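Side-chain contact in erythrocyte binding antigen 140 (PDB 4GF2), which probably binds a receptor on the host red cell surface through its paired Duffy-binding-like domains during invasion by the malaria parasite: residues V34-D38 against R39-L43. The protein carries 3 engineered substitutions. Residues are numbered along the deposited sequence; the frame is centred on the assembly and turned at random.
Sequences VCVPD and RKIQL
Val36 places CG1 opposite its backbone N (chi1 -177°), and Lys40 does the same with CG (chi1 174°), which brings the valine methyl to 3.8 Å from Lys40 CB at a strand-to-helix junction in the first Duffy binding domain. The junction is a worked example of how a beta-hairpin can run straight into a short helix: strand 33-37, paired with strand 23-27, ends at Pro37, the N-cap residue of helix 38-41. Pro37 O accepts a nearly straight hydrogen bond from Ile41 N (3.1 Å, 160°), lying in the carbonyl plane, and a weak one from Lys40 N. One residue further on, Gln42 N donates to Asp38 O at 3.0 Å. Around this backbone frame the side chains divide. The proline ring presses CG against Lys40 CB at 3.7 Å, while the folded-back chain of Arg39 carries NH2 alongside that same CG; the guanidinium then forms salt bridges with Asp96 and Glu182, and Trp179 of helix 175-202 touches both Pro37 and Arg39. Lys40 leads its amine away to Asp105 and Asp107. Asp38 turns its carboxylate to Arg18, whose backbone N also binds Gln42 OE1. The carboxylate and the Gln42 amide lie in nearly parallel planes, offset, with Gln42 OE1 over Asp38 OD2 at 4.1 Å, and Ile41 packs beside the carboxylate, its CB and CD1 each 3.7 Å from Asp38 OD1.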
loop_
_atom_site.group_PDB
_atom_site.type_symbol
_atom_site.label_atom_id
_atom_site.label_comp_id
_atom_site.label_asym_id
_atom_site.label_seq_id
_atom_site.Cartn_x
_atom_site.Cartn_y
_atom_site.Cartn_z
ATOM N N VAL A 34 -16.352 -9.874 -21.727
ATOM C CA VAL A 34 -15.375 -10.558 -22.567
ATOM C C VAL A 34 -14.088 -9.743 -22.641
ATOM O O VAL A 34 -14.110 -8.523 -22.485
ATOM C CB VAL A 34 -15.897 -10.783 -24.005
ATOM C CG1 VAL A 34 -17.032 -11.792 -24.014
ATOM C CG2 VAL A 34 -16.336 -9.465 -24.632
ATOM N N CYS A 35 -12.971 -10.428 -22.879
ATOM C CA CYS A 35 -11.676 -9.779 -23.027
ATOM C C CYS A 35 -11.142 -10.004 -24.432
ATOM O O CYS A 35 -10.832 -11.132 -24.817
ATOM C CB CYS A 35 -10.677 -10.327 -22.007
ATOM S SG CYS A 35 -11.087 -9.951 -20.290
ATOM N N VAL A 36 -11.027 -8.920 -25.189
ATOM C CA VAL A 36 -10.587 -8.985 -26.572
ATOM C C VAL A 36 -9.165 -8.447 -26.715
ATOM O O VAL A 36 -8.813 -7.442 -26.102
ATOM C CB VAL A 36 -11.522 -8.164 -27.471
ATOM C CG1 VAL A 36 -11.112 -8.292 -28.927
ATOM C CG2 VAL A 36 -12.960 -8.616 -27.281
ATOM N N PRO A 37 -8.337 -9.120 -27.524
ATOM C CA PRO A 37 -6.982 -8.612 -27.754
ATOM C C PRO A 37 -6.988 -7.432 -28.719
ATOM O O PRO A 37 -7.777 -7.407 -29.663
ATOM C CB PRO A 37 -6.262 -9.813 -28.372
ATOM C CG PRO A 37 -7.336 -10.583 -29.053
ATOM C CD PRO A 37 -8.586 -10.385 -28.239
ATOM N N ASP A 38 -6.121 -6.458 -28.480
ATOM C CA ASP A 38 -6.057 -5.287 -29.341
ATOM C C ASP A 38 -5.754 -5.715 -30.780
ATOM O O ASP A 38 -6.167 -5.058 -31.738
ATOM C CB ASP A 38 -4.995 -4.313 -28.831
ATOM C CG ASP A 38 -5.261 -2.886 -29.260
ATOM O OD1 ASP A 38 -6.438 -2.552 -29.501
ATOM O OD2 ASP A 38 -4.296 -2.097 -29.350
ATOM N N ARG A 39 -5.044 -6.827 -30.928
ATOM C CA ARG A 39 -4.738 -7.342 -32.255
ATOM C C ARG A 39 -6.030 -7.596 -33.026
ATOM O O ARG A 39 -6.113 -7.316 -34.221
ATOM C CB ARG A 39 -3.914 -8.627 -32.171
ATOM C CG ARG A 39 -3.582 -9.223 -33.543
ATOM C CD ARG A 39 -3.139 -10.674 -33.444
ATOM N NE ARG A 39 -4.021 -11.445 -32.575
ATOM C CZ ARG A 39 -5.242 -11.855 -32.902
ATOM N NH1 ARG A 39 -5.753 -11.577 -34.093
ATOM N NH2 ARG A 39 -5.955 -12.546 -32.027
ATOM N N LYS A 40 -7.036 -8.127 -32.337
ATOM C CA LYS A 40 -8.334 -8.392 -32.949
ATOM C C LYS A 40 -9.094 -7.091 -33.208
ATOM O O LYS A 40 -9.738 -6.933 -34.241
ATOM C CB LYS A 40 -9.169 -9.313 -32.057
ATOM C CG LYS A 40 -10.596 -9.531 -32.546
ATOM C CD LYS A 40 -10.610 -10.171 -33.930
ATOM C CE LYS A 40 -12.008 -10.627 -34.334
ATOM N NZ LYS A 40 -12.948 -9.490 -34.531
ATOM N N ILE A 41 -9.016 -6.163 -32.266
ATOM C CA ILE A 41 -9.666 -4.866 -32.425
ATOM C C ILE A 41 -9.194 -4.168 -33.699
ATOM O O ILE A 41 -9.981 -3.511 -34.380
ATOM C CB ILE A 41 -9.414 -3.965 -31.200
ATOM C CG1 ILE A 41 -10.193 -4.499 -29.997
ATOM C CG2 ILE A 41 -9.832 -2.523 -31.479
ATOM C CD1 ILE A 41 -9.816 -3.853 -28.698
ATOM N N GLN A 42 -7.915 -4.329 -34.029
ATOM C CA GLN A 42 -7.330 -3.631 -35.170
ATOM C C GLN A 42 -7.201 -4.504 -36.414
ATOM O O GLN A 42 -6.567 -4.106 -37.393
ATOM C CB GLN A 42 -5.960 -3.069 -34.800
ATOM C CG GLN A 42 -6.014 -1.975 -33.749
ATOM C CD GLN A 42 -4.781 -1.097 -33.767
ATOM O OE1 GLN A 42 -3.692 -1.523 -33.378
ATOM N NE2 GLN A 42 -4.943 0.134 -34.227
ATOM N N LEU A 43 -7.798 -5.690 -36.376
ATOM C CA LEU A 43 -7.792 -6.580 -37.529
ATOM C C LEU A 43 -8.178 -5.797 -38.779
ATOM O O LEU A 43 -9.120 -5.008 -38.756
ATOM C CB LEU A 43 -8.767 -7.735 -37.311
ATOM C CG LEU A 43 -8.675 -8.881 -38.323
ATOM C CD1 LEU A 43 -7.390 -9.687 -38.130
ATOM C CD2 LEU A 43 -9.902 -9.785 -38.234
#